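Local coordinates for protein 2',5'-phosphodiesterase 12 (Homo sapiens, PDB 4Z0V) that is a phosphodiesterase-family protein that joins an N-terminal E-set-like domain to an endonuclease/exonuclease/phosphatase-type domain, at residues A21-C26 / A103-C108; E63-P68 / L196-L201; R76-C81 / E94-C99. One frame throughout, in Å; residues are numbered along the deposited sequence.

Contact 1: residues A21-C26 / A103-C108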
ATOM      1  N   ALA A  21      12.090 -14.856 -13.990  1.00 12.38           N
ATOM      2  CA  ALA A  21      11.693 -14.544 -15.364  1.00 13.04           C
ATOM      3  C   ALA A  21      10.298 -13.919 -15.367  1.00 16.28           C
ATOM      4  O   ALA A  21       9.422 -14.434 -14.684  1.00 16.11           O
ATOM      5  CB  ALA A  21      11.688 -15.817 -16.198  1.00 14.96           C
ATOM      6  N   GLY A  22      10.125 -12.808 -16.077  1.00 13.32           N
ATOM      7  CA  GLY A  22       8.839 -12.116 -16.151  1.00 13.88           C
ATOM      8  C   GLY A  22       8.528 -11.196 -14.989  1.00 16.55           C
ATOM      9  O   GLY A  22       7.454 -10.573 -14.969  1.00 16.48           O
ATOM     10  N   PHE A  23       9.484 -11.047 -14.052  1.00 11.67           N
ATOM     11  CA  PHE A  23       9.345 -10.185 -12.863  1.00 10.51           C
ATOM     12  C   PHE A  23      10.387  -9.095 -12.939  1.00 16.27           C
ATOM     13  O   PHE A  23      11.565  -9.398 -13.169  1.00 14.48           O
ATOM     14  CB  PHE A  23       9.464 -10.975 -11.548  1.00 11.00           C
ATOM     15  CG  PHE A  23       8.231 -11.803 -11.283  1.00 11.57           C
ATOM     16  CD1 PHE A  23       7.973 -12.954 -12.023  1.00 13.83           C
ATOM     17  CD2 PHE A  23       7.281 -11.386 -10.353  1.00 11.68           C
ATOM     18  CE1 PHE A  23       6.808 -13.690 -11.816  1.00 14.49           C
ATOM     19  CE2 PHE A  23       6.117 -12.131 -10.140  1.00 14.16           C
ATOM     20  CZ  PHE A  23       5.874 -13.257 -10.894  1.00 13.77           C
ATOM     21  N   PRO A  24       9.971  -7.826 -12.787  1.00 15.34           N
ATOM     22  CA  PRO A  24      10.931  -6.719 -12.941  1.00 14.89           C
ATOM     23  C   PRO A  24      11.998  -6.707 -11.864  1.00 18.29           C
ATOM     24  O   PRO A  24      11.691  -6.878 -10.692  1.00 21.05           O
ATOM     25  CB  PRO A  24      10.044  -5.456 -12.872  1.00 17.23           C
ATOM     26  CG  PRO A  24       8.809  -5.887 -12.113  1.00 22.26           C
ATOM     27  CD  PRO A  24       8.589  -7.324 -12.557  1.00 17.34           C
ATOM     28  N   VAL A  25      13.262  -6.513 -12.281  1.00 14.06           N
ATOM     29  CA  VAL A  25      14.440  -6.409 -11.419  1.00 13.41           C
ATOM     30  C   VAL A  25      14.622  -4.920 -11.171  1.00 16.95           C
ATOM     31  O   VAL A  25      14.939  -4.180 -12.116  1.00 13.83           O
ATOM     32  CB  VAL A  25      15.706  -7.056 -12.058  1.00 15.54           C
ATOM     33  CG1 VAL A  25      16.911  -6.902 -11.129  1.00 16.09           C
ATOM     34  CG2 VAL A  25      15.468  -8.527 -12.381  1.00 14.94           C
ATOM     35  N   CYS A  26      14.351  -4.482  -9.929  1.00 16.05           N
ATOM     36  CA  CYS A  26      14.339  -3.067  -9.558  1.00 15.86           C
ATOM     37  C   CYS A  26      15.498  -2.750  -8.631  1.00 18.14           C
ATOM     38  O   CYS A  26      15.417  -2.990  -7.426  1.00 17.16           O
ATOM     39  CB  CYS A  26      12.995  -2.708  -8.924  1.00 16.43           C
ATOM     40  SG  CYS A  26      11.567  -3.170  -9.933  1.00 20.63           S
ATOM     41  N   ALA A 103      12.791 -19.607 -12.716  1.00 16.73           N
ATOM     42  CA  ALA A 103      11.416 -19.628 -13.184  1.00 17.87           C
ATOM     43  C   ALA A 103      10.560 -19.047 -12.050  1.00 20.84           C
ATOM     44  O   ALA A 103      10.811 -19.334 -10.871  1.00 20.44           O
ATOM     45  CB  ALA A 103      10.987 -21.072 -13.498  1.00 19.49           C
ATOM     46  N   GLY A 104       9.597 -18.220 -12.407  1.00 18.40           N
ATOM     47  CA  GLY A 104       8.684 -17.652 -11.429  1.00 18.83           C
ATOM     48  C   GLY A 104       7.410 -18.469 -11.407  1.00 22.69           C
ATOM     49  O   GLY A 104       7.332 -19.465 -12.123  1.00 22.11           O
ATOM     50  N   PRO A 105       6.370 -18.064 -10.644  1.00 20.10           N
ATOM     51  CA  PRO A 105       5.104 -18.817 -10.685  1.00 20.06           C
ATOM     52  C   PRO A 105       4.508 -18.796 -12.092  1.00 23.98           C
ATOM     53  O   PRO A 105       4.722 -17.833 -12.843  1.00 22.69           O
ATOM     54  CB  PRO A 105       4.209 -18.074  -9.684  1.00 21.59           C
ATOM     55  CG  PRO A 105       4.785 -16.702  -9.584  1.00 26.17           C
ATOM     56  CD  PRO A 105       6.273 -16.887  -9.755  1.00 22.11           C
ATOM     57  N   GLY A 106       3.758 -19.836 -12.440  1.00 21.32           N
ATOM     58  CA  GLY A 106       3.125 -19.920 -13.756  1.00 21.30           C
ATOM     59  C   GLY A 106       2.116 -18.815 -14.023  1.00 25.23           C
ATOM     60  O   GLY A 106       2.076 -18.241 -15.117  1.00 25.49           O
ATOM     61  N   THR A 107       1.310 -18.506 -13.000  1.00 19.52           N
ATOM     62  CA  THR A 107       0.264 -17.473 -13.036  0.50 18.06           C
ATOM     63  C   THR A 107       0.224 -16.716 -11.730  1.00 20.32           C
ATOM     64  O   THR A 107       0.590 -17.272 -10.700  1.00 20.20           O
ATOM     65  CB  THR A 107      -1.145 -18.083 -13.261  0.50 20.39           C
ATOM     66  OG1 THR A 107      -1.541 -18.825 -12.102  0.50 21.10           O
ATOM     67  CG2 THR A 107      -1.262 -18.917 -14.520  0.50 15.79           C
ATOM     68  N   CYS A 108      -0.248 -15.465 -11.758  1.00 15.11           N
ATOM     69  CA  CYS A 108      -0.474 -14.677 -10.535  1.00 13.56           C
ATOM     70  C   CYS A 108      -1.852 -14.141 -10.659  1.00 13.83           C
ATOM     71  O   CYS A 108      -2.251 -13.834 -11.774  1.00 11.53           O
ATOM     72  CB  CYS A 108       0.542 -13.558 -10.343  1.00 14.45           C
ATOM     73  SG  CYS A 108       2.203 -14.141  -9.940  1.00 18.39           S
TER
HETATM   74  O   HOH W   1       8.799 -16.962 -14.649  1.00 32.30           O
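Phe23 and Cys108 meet sulfur to ring edge, the least ordinary feature of a contact in which two loops pack together without one direct hydrogen bond. The thiol sulfur approaches the far corner of the ring, with Cys108 SG 3.9 Å from Phe23 CZ, and it lies 84° off the ring normal, almost in the plane of the aromatic system. In that position it faces the weakly positive rim of C-H groups and not the pi cloud. Phe23 has CG anti to its carbonyl carbon (chi1 -74°), which carries the ring across to the other loop. Next to the sulfur, Pro105 supplies the apolar part of the contact. Its pyrrolidine ring comes in at a slant, and Pro105 CD and CG are each 3.8 Å from Phe23 CZ.

The two backbones are joined through solvent. A water donates to Ala21 O at 2.6 Å and accepts from Gly104 N at 2.7 Å, a worked example of how one bridging molecule satisfies two backbone groups too far apart to bond directly. The same Ala21 oxygen also sits at the edge of the Phe23 ring, in its plane.

This is plain structural packing of a loop of the N-terminal domain against the loop that leads from strand 93-96 to helix 110-113. Helix 159-172 lies beside both: Asn164 and Leu165 touch Phe23, Tyr161 touches Pro105, and Lys168 both makes a cation-pi contact with the Phe23 ring and bonds to Gly22 O. Cys108 N is hydrogen-bonded to Asp111 OD2 in the short helix 110-113.

Contact 2: residues E63-P68 / L196-L201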
ATOM      1  N   GLU A  63      17.468   0.945 -19.548  1.00 19.74           N
ATOM      2  CA  GLU A  63      16.592   1.461 -18.507  1.00 20.15           C
ATOM      3  C   GLU A  63      17.047   0.968 -17.153  1.00 20.09           C
ATOM      4  O   GLU A  63      17.748  -0.034 -17.057  1.00 18.01           O
ATOM      5  CB  GLU A  63      15.145   0.989 -18.737  1.00 22.10           C
ATOM      6  CG  GLU A  63      14.660   1.019 -20.176  1.00 39.80           C
ATOM      7  CD  GLU A  63      13.738   2.174 -20.496  1.00 75.04           C
ATOM      8  OE1 GLU A  63      14.234   3.217 -20.982  1.00 72.04           O
ATOM      9  OE2 GLU A  63      12.516   2.036 -20.255  1.00 80.25           O
ATOM     10  N   ARG A  64      16.586   1.620 -16.102  1.00 16.16           N
ATOM     11  CA  ARG A  64      16.931   1.260 -14.732  1.00 14.91           C
ATOM     12  C   ARG A  64      16.431  -0.162 -14.400  1.00 18.28           C
ATOM     13  O   ARG A  64      17.137  -0.930 -13.753  1.00 18.13           O
ATOM     14  CB  ARG A  64      16.292   2.299 -13.807  1.00 18.14           C
ATOM     15  CG  ARG A  64      16.358   1.950 -12.342  1.00 21.07           C
ATOM     16  CD  ARG A  64      15.763   3.087 -11.530  1.00 22.50           C
ATOM     17  NE  ARG A  64      15.779   2.712 -10.122  1.00 24.72           N
ATOM     18  CZ  ARG A  64      15.692   3.570  -9.118  1.00 30.44           C
ATOM     19  NH1 ARG A  64      15.578   4.871  -9.358  1.00 19.69           N
ATOM     20  NH2 ARG A  64      15.717   3.137  -7.869  1.00 25.60           N
ATOM     21  N   VAL A  65      15.232  -0.502 -14.886  1.00 14.37           N
ATOM     22  CA  VAL A  65      14.555  -1.778 -14.608  1.00 12.80           C
ATOM     23  C   VAL A  65      14.776  -2.741 -15.751  1.00 15.32           C
ATOM     24  O   VAL A  65      14.730  -2.356 -16.923  1.00 16.59           O
ATOM     25  CB  VAL A  65      13.033  -1.518 -14.364  1.00 17.30           C
ATOM     26  CG1 VAL A  65      12.242  -2.815 -14.130  1.00 16.52           C
ATOM     27  CG2 VAL A  65      12.849  -0.584 -13.179  1.00 17.83           C
ATOM     28  N   TYR A  66      14.993  -3.999 -15.408  1.00 12.41           N
ATOM     29  CA  TYR A  66      15.137  -5.061 -16.408  1.00 10.89           C
ATOM     30  C   TYR A  66      14.174  -6.170 -16.058  1.00 13.91           C
ATOM     31  O   TYR A  66      14.197  -6.628 -14.924  1.00 14.39           O
ATOM     32  CB  TYR A  66      16.592  -5.590 -16.402  1.00 11.71           C
ATOM     33  CG  TYR A  66      16.833  -6.705 -17.390  1.00 13.36           C
ATOM     34  CD1 TYR A  66      17.032  -6.436 -18.740  1.00 16.18           C
ATOM     35  CD2 TYR A  66      16.829  -8.037 -16.981  1.00 14.24           C
ATOM     36  CE1 TYR A  66      17.197  -7.466 -19.668  1.00 18.60           C
ATOM     37  CE2 TYR A  66      17.062  -9.075 -17.890  1.00 14.19           C
ATOM     38  CZ  TYR A  66      17.209  -8.784 -19.238  1.00 18.87           C
ATOM     39  OH  TYR A  66      17.439  -9.788 -20.147  1.00 20.11           O
ATOM     40  N   THR A  67      13.388  -6.662 -17.030  1.00 10.98           N
ATOM     41  CA  THR A  67      12.484  -7.802 -16.802  1.00 10.75           C
ATOM     42  C   THR A  67      13.081  -8.992 -17.558  1.00 13.89           C
ATOM     43  O   THR A  67      13.071  -9.009 -18.797  1.00 13.06           O
ATOM     44  CB  THR A  67      11.028  -7.495 -17.219  1.00 17.29           C
ATOM     45  OG1 THR A  67      10.609  -6.321 -16.551  1.00 16.64           O
ATOM     46  CG2 THR A  67      10.062  -8.611 -16.830  1.00 17.06           C
ATOM     47  N   PRO A  68      13.627  -9.996 -16.853  1.00 12.71           N
ATOM     48  CA  PRO A  68      14.241 -11.127 -17.576  1.00 12.45           C
ATOM     49  C   PRO A  68      13.221 -11.928 -18.356  1.00 16.32           C
ATOM     50  O   PRO A  68      12.048 -11.969 -17.976  1.00 16.88           O
ATOM     51  CB  PRO A  68      14.848 -11.995 -16.458  1.00 13.66           C
ATOM     52  CG  PRO A  68      14.825 -11.154 -15.228  1.00 17.20           C
ATOM     53  CD  PRO A  68      13.720 -10.177 -15.391  1.00 14.83           C
ATOM     54  N   LEU A 196       9.001   1.343  -6.995  1.00  8.98           N
ATOM     55  CA  LEU A 196       8.031   2.376  -7.335  1.00  7.85           C
ATOM     56  C   LEU A 196       8.703   3.658  -7.800  1.00 12.77           C
ATOM     57  O   LEU A 196       8.164   4.328  -8.695  1.00 11.21           O
ATOM     58  CB  LEU A 196       7.064   2.601  -6.159  1.00  7.61           C
ATOM     59  CG  LEU A 196       6.175   1.381  -5.826  1.00 12.69           C
ATOM     60  CD1 LEU A 196       5.238   1.686  -4.668  1.00 13.01           C
ATOM     61  CD2 LEU A 196       5.278   0.981  -7.027  1.00 14.25           C
ATOM     62  N   GLU A 197       9.897   3.989  -7.277  1.00 11.59           N
ATOM     63  CA  GLU A 197      10.525   5.188  -7.834  1.00 12.89           C
ATOM     64  C   GLU A 197      10.943   4.979  -9.314  1.00 15.84           C
ATOM     65  O   GLU A 197      10.848   5.910 -10.113  1.00 14.63           O
ATOM     66  CB  GLU A 197      11.678   5.713  -6.969  1.00 15.86           C
ATOM     67  CG  GLU A 197      12.998   4.997  -6.997  1.00 30.35           C
ATOM     68  CD  GLU A 197      14.041   5.675  -6.113  1.00 49.62           C
ATOM     69  OE1 GLU A 197      15.214   5.253  -6.189  1.00 39.04           O
ATOM     70  OE2 GLU A 197      13.709   6.653  -5.394  1.00 22.76           O
ATOM     71  N   ALA A 198      11.333   3.743  -9.689  1.00 13.42           N
ATOM     72  CA  ALA A 198      11.701   3.416 -11.078  1.00 12.96           C
ATOM     73  C   ALA A 198      10.521   3.623 -12.040  1.00 14.95           C
ATOM     74  O   ALA A 198      10.715   3.916 -13.233  1.00 14.99           O
ATOM     75  CB  ALA A 198      12.180   1.977 -11.146  1.00 12.89           C
ATOM     76  N   PHE A 199       9.298   3.487 -11.511  1.00 11.51           N
ATOM     77  CA  PHE A 199       8.079   3.649 -12.292  1.00 10.42           C
ATOM     78  C   PHE A 199       7.432   5.033 -12.072  1.00 15.42           C
ATOM     79  O   PHE A 199       6.305   5.232 -12.503  1.00 16.30           O
ATOM     80  CB  PHE A 199       7.086   2.493 -11.982  1.00 10.85           C
ATOM     81  CG  PHE A 199       7.486   1.199 -12.661  1.00 10.63           C
ATOM     82  CD1 PHE A 199       8.485   0.389 -12.122  1.00 11.87           C
ATOM     83  CD2 PHE A 199       6.903   0.818 -13.870  1.00 13.09           C
ATOM     84  CE1 PHE A 199       8.855  -0.807 -12.744  1.00 11.77           C
ATOM     85  CE2 PHE A 199       7.274  -0.369 -14.503  1.00 14.66           C
ATOM     86  CZ  PHE A 199       8.249  -1.180 -13.936  1.00 12.80           C
ATOM     87  N   GLY A 200       8.151   5.968 -11.442  1.00 11.63           N
ATOM     88  CA  GLY A 200       7.699   7.353 -11.317  1.00 11.45           C
ATOM     89  C   GLY A 200       6.892   7.749 -10.090  1.00 13.99           C
ATOM     90  O   GLY A 200       6.286   8.820 -10.090  1.00 12.71           O
ATOM     91  N   LEU A 201       6.923   6.939  -9.022  1.00 10.33           N
ATOM     92  CA  LEU A 201       6.210   7.275  -7.783  1.00  9.07           C
ATOM     93  C   LEU A 201       7.184   7.516  -6.640  1.00 11.94           C
ATOM     94  O   LEU A 201       8.229   6.876  -6.568  1.00 12.97           O
ATOM     95  CB  LEU A 201       5.215   6.173  -7.373  1.00  9.20           C
ATOM     96  CG  LEU A 201       4.054   5.913  -8.343  1.00 13.88           C
ATOM     97  CD1 LEU A 201       4.403   4.802  -9.319  1.00 16.09           C
ATOM     98  CD2 LEU A 201       2.823   5.467  -7.595  1.00 15.98           C
TER
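Arg64 reaches over Ala198 to grip Glu197, and its side chain can be followed atom by atom. From CB the chain leaves with CG anti to the backbone N (chi1 170°) and runs fully extended as far as NE. The first atom to touch is CD, 3.8 Å from Ala198 CB. NE passes the same methyl, and Ala198 CA lies over one face of the guanidinium. At the tip, Arg64 NH2 gives the main bond of the salt bridge, 2.7 Å to Glu197 OE1 with an angle of 160° at the hydrogen, while Arg64 NH1 adds a weak one to that oxygen at 3.2 Å. OE1 lies in the guanidinium plane and uses its anti lone pair. The carboxylate itself is turned 76° away, so the usual side-by-side pairing of two oxygens with two nitrogens is absent. NH2 is also bonded to Pro27 O, which helps to fix the guanidinium.

Val65 CG2 presses on Ala198 CB at 3.3 Å, a tight fit for two carbons, and also touches Phe199 CE1.

The contact is interdomain, tying a loop of the N-terminal E-set-like domain to a helix end in the endonuclease/exonuclease/phosphatase-type domain. Residues 196-198 are the last turn of helix 185-198, which Gly200 ends as the C-prime residue of a Schellman motif. Leu196 and Phe199 touch helix 159-172, Leu201 begins strand 201-207, and Val65 also rests on Pro24 in the loop before strand 28-32.

Contact 3: residues R76-C81 / E94-C99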
ATOM      1  N   ARG A  76      23.195 -15.233 -14.805  1.00 11.15           N
ATOM      2  CA  ARG A  76      23.321 -14.113 -13.887  1.00 10.94           C
ATOM      3  C   ARG A  76      23.160 -12.841 -14.726  1.00 14.12           C
ATOM      4  O   ARG A  76      23.312 -12.881 -15.954  1.00 13.22           O
ATOM      5  CB  ARG A  76      24.680 -14.122 -13.167  1.00 12.11           C
ATOM      6  CG  ARG A  76      24.765 -15.336 -12.214  1.00 17.72           C
ATOM      7  CD  ARG A  76      25.767 -15.193 -11.092  1.00 22.34           C
ATOM      8  NE  ARG A  76      27.149 -15.253 -11.569  1.00 27.70           N
ATOM      9  CZ  ARG A  76      28.004 -14.235 -11.545  1.00 40.88           C
ATOM     10  NH1 ARG A  76      29.241 -14.393 -11.997  1.00 26.50           N
ATOM     11  NH2 ARG A  76      27.634 -13.055 -11.066  1.00 30.08           N
ATOM     12  N   LEU A  77      22.870 -11.727 -14.073  1.00 11.83           N
ATOM     13  CA  LEU A  77      22.714 -10.439 -14.759  1.00 10.00           C
ATOM     14  C   LEU A  77      23.705  -9.464 -14.198  1.00 14.19           C
ATOM     15  O   LEU A  77      24.199  -9.641 -13.088  1.00 14.12           O
ATOM     16  CB  LEU A  77      21.261  -9.915 -14.525  1.00 10.35           C
ATOM     17  CG  LEU A  77      20.110 -10.841 -14.919  1.00 14.22           C
ATOM     18  CD1 LEU A  77      18.745 -10.194 -14.479  1.00 15.40           C
ATOM     19  CD2 LEU A  77      20.103 -11.103 -16.439  1.00 13.12           C
ATOM     20  N   LYS A  78      23.998  -8.413 -14.947  1.00 11.53           N
ATOM     21  CA  LYS A  78      24.899  -7.394 -14.445  1.00 10.29           C
ATOM     22  C   LYS A  78      24.344  -6.037 -14.857  1.00 13.99           C
ATOM     23  O   LYS A  78      23.906  -5.881 -15.995  1.00 11.28           O
ATOM     24  CB  LYS A  78      26.316  -7.605 -15.046  1.00 13.51           C
ATOM     25  CG  LYS A  78      27.334  -6.543 -14.585  1.00 19.56           C
ATOM     26  CD  LYS A  78      28.759  -6.871 -14.981  1.00 25.46           C
ATOM     27  CE  LYS A  78      29.119  -6.360 -16.346  1.00 35.42           C
ATOM     28  NZ  LYS A  78      30.585  -6.359 -16.532  1.00 38.97           N
ATOM     29  N   LEU A  79      24.365  -5.073 -13.940  1.00 13.06           N
ATOM     30  CA  LEU A  79      23.935  -3.709 -14.261  1.00 12.49           C
ATOM     31  C   LEU A  79      25.135  -2.795 -14.235  1.00 15.54           C
ATOM     32  O   LEU A  79      25.889  -2.807 -13.259  1.00 14.22           O
ATOM     33  CB  LEU A  79      22.863  -3.188 -13.263  1.00 12.05           C
ATOM     34  CG  LEU A  79      22.506  -1.659 -13.349  1.00 16.76           C
ATOM     35  CD1 LEU A  79      21.832  -1.304 -14.680  1.00 16.36           C
ATOM     36  CD2 LEU A  79      21.624  -1.225 -12.155  1.00 18.18           C
ATOM     37  N   HIS A  80      25.304  -2.008 -15.305  1.00 13.57           N
ATOM     38  CA  HIS A  80      26.254  -0.913 -15.370  1.00 13.74           C
ATOM     39  C   HIS A  80      25.472   0.347 -15.142  1.00 16.73           C
ATOM     40  O   HIS A  80      24.490   0.575 -15.852  1.00 13.68           O
ATOM     41  CB  HIS A  80      26.963  -0.815 -16.741  1.00 15.60           C
ATOM     42  CG  HIS A  80      27.742   0.469 -16.907  1.00 20.89           C
ATOM     43  ND1 HIS A  80      27.106   1.687 -17.186  1.00 24.30           N
ATOM     44  CD2 HIS A  80      29.067   0.698 -16.764  1.00 24.13           C
ATOM     45  CE1 HIS A  80      28.066   2.598 -17.219  1.00 23.92           C
ATOM     46  NE2 HIS A  80      29.269   2.046 -16.997  1.00 24.92           N
ATOM     47  N   CYS A  81      25.958   1.233 -14.281  1.00 15.11           N
ATOM     48  CA  CYS A  81      25.287   2.512 -14.155  1.00 17.03           C
ATOM     49  C   CYS A  81      26.285   3.626 -13.927  1.00 17.01           C
ATOM     50  O   CYS A  81      27.229   3.474 -13.152  1.00 17.01           O
ATOM     51  CB  CYS A  81      24.200   2.495 -13.091  1.00 21.02           C
ATOM     52  SG  CYS A  81      24.653   1.620 -11.594  1.00 27.80           S
ATOM     53  N   GLU A  94      29.319  -0.916 -11.359  1.00 13.60           N
ATOM     54  CA  GLU A  94      28.729  -2.119 -11.965  1.00 15.21           C
ATOM     55  C   GLU A  94      28.388  -3.062 -10.849  1.00 23.77           C
ATOM     56  O   GLU A  94      29.102  -3.093  -9.838  1.00 25.31           O
ATOM     57  CB  GLU A  94      29.671  -2.774 -13.006  1.00 17.06           C
ATOM     58  CG  GLU A  94      29.840  -1.940 -14.292  1.00 26.22           C
ATOM     59  CD  GLU A  94      30.385  -2.639 -15.534  1.00 57.52           C
ATOM     60  OE1 GLU A  94      31.206  -3.574 -15.389  1.00 48.10           O
ATOM     61  OE2 GLU A  94      30.022  -2.221 -16.660  1.00 52.44           O
ATOM     62  N   LEU A  95      27.280  -3.796 -10.995  1.00 20.29           N
ATOM     63  CA  LEU A  95      26.836  -4.728  -9.982  1.00 23.47           C
ATOM     64  C   LEU A  95      26.278  -5.973 -10.632  1.00 25.18           C
ATOM     65  O   LEU A  95      25.404  -5.866 -11.488  1.00 22.90           O
ATOM     66  CB  LEU A  95      25.768  -4.047  -9.106  1.00 24.54           C
ATOM     67  CG  LEU A  95      25.290  -4.785  -7.856  1.00 31.72           C
ATOM     68  CD1 LEU A  95      26.448  -5.316  -7.035  1.00 33.73           C
ATOM     69  CD2 LEU A  95      24.463  -3.896  -7.023  1.00 31.49           C
ATOM     70  N   GLU A  96      26.771  -7.145 -10.203  1.00 19.86           N
ATOM     71  CA  GLU A  96      26.323  -8.433 -10.733  1.00 17.90           C
ATOM     72  C   GLU A  96      25.382  -9.076  -9.764  1.00 20.05           C
ATOM     73  O   GLU A  96      25.587  -8.955  -8.552  1.00 17.59           O
ATOM     74  CB  GLU A  96      27.498  -9.401 -10.952  1.00 19.27           C
ATOM     75  CG  GLU A  96      28.590  -8.923 -11.879  1.00 24.31           C
ATOM     76  CD  GLU A  96      29.791  -9.844 -11.922  1.00 39.15           C
ATOM     77  OE1 GLU A  96      29.662 -11.025 -11.518  1.00 28.15           O
ATOM     78  OE2 GLU A  96      30.847  -9.394 -12.418  1.00 35.24           O
ATOM     79  N   SER A  97      24.385  -9.807 -10.279  1.00 14.61           N
ATOM     80  CA  SER A  97      23.506 -10.585  -9.419  1.00 13.91           C
ATOM     81  C   SER A  97      24.313 -11.772  -8.873  1.00 16.57           C
ATOM     82  O   SER A  97      25.210 -12.277  -9.553  1.00 15.84           O
ATOM     83  CB  SER A  97      22.285 -11.070 -10.194  1.00 16.84           C
ATOM     84  OG  SER A  97      22.635 -12.063 -11.142  1.00 17.27           O
ATOM     85  N   VAL A  98      24.017 -12.195  -7.659  1.00 17.41           N
ATOM     86  CA  VAL A  98      24.716 -13.344  -7.071  1.00 19.43           C
ATOM     87  C   VAL A  98      23.954 -14.617  -7.494  1.00 25.31           C
ATOM     88  O   VAL A  98      24.561 -15.665  -7.718  1.00 28.48           O
ATOM     89  CB  VAL A  98      24.837 -13.162  -5.529  1.00 24.07           C
ATOM     90  CG1 VAL A  98      25.356 -14.419  -4.860  1.00 24.87           C
ATOM     91  CG2 VAL A  98      25.749 -11.977  -5.209  1.00 24.14           C
ATOM     92  N   CYS A  99      22.640 -14.483  -7.680  1.00 20.11           N
ATOM     93  CA  CYS A  99      21.722 -15.548  -8.098  1.00 20.59           C
ATOM     94  C   CYS A  99      21.610 -15.590  -9.604  1.00 18.89           C
ATOM     95  O   CYS A  99      21.810 -14.565 -10.247  1.00 17.22           O
ATOM     96  CB  CYS A  99      20.348 -15.274  -7.488  1.00 23.02           C
ATOM     97  SG  CYS A  99      19.659 -13.664  -7.978  1.00 28.06           S
TER
HETATM   98  O   HOH W   2      31.752 -12.826 -11.021  1.00 37.77           O
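Arg76, together with Lys78 and His80 of strand 77-81, faces Glu94 and Glu96 of the partner strand, and the polar groups are set against each other in three different ways. Glu96 OE1, 2.9 Å from Arg76 NH2, and Ser97 O, 3.0 Å from the same nitrogen, both lie close to the guanidinium plane, at its edge, while the Glu96 carboxylate plane is turned 33°. A water bridges Arg76 NH1 and Glu96 OE1. A bend at chi3 (-71°) brings the guanidinium round to Ser97 O and Glu96. Lys78, by contrast, meets its acid from above: NZ stands 3.1 Å from Glu94 OE1, well out of the carboxylate plane, while Lys78 CD and CG pass Glu96 CG at a slant, CD at 3.7 Å. The other oxygen of Glu94, OE2, points to the edge of the His80 ring, 3.1 Å from CD2, with ring and carboxylate planes perpendicular.

Underneath runs a regular antiparallel ladder. In the hydrogen-bonded pair, Leu79 N to Leu95 O and Leu95 N to Leu79 O are both 2.8 Å. Past it, Ser97 N bonds to Leu77 O, and Ser97 OG accepts from Leu77 N and donates to Cys99 O, so the hydroxyl carries on the ladder.

This is the pairing of a beta hairpin at the edge of a four-stranded antiparallel sheet, with Leu79 and Leu95 on one face and Lys78, His80, Glu94 and Glu96 on the other, consistent with the beta-sandwich architecture of E-set domains.

From the N terminus the chain passes 21-26, then 63-68, and enters the hairpin that contact 3 closes between 76-81 and 94-99. It next reaches 103-108, where contact 1 closes, and much later 196-201, where contact 2 closes. Contact 3 is therefore nested inside both of the others, whereas contacts 1 and 2 cross. Contact 3 stays within the N-terminal sheet; contact 2 joins the N-terminal domain to the end of helix 185-198 in the endonuclease/exonuclease/phosphatase-type domain, and contact 1 draws the loop following the hairpin back to 21-26. They also touch directly: Val25 and Gly22 probably bond to Tyr66 and Pro68, and Leu77 packs against Val25, Tyr66 and Pro68.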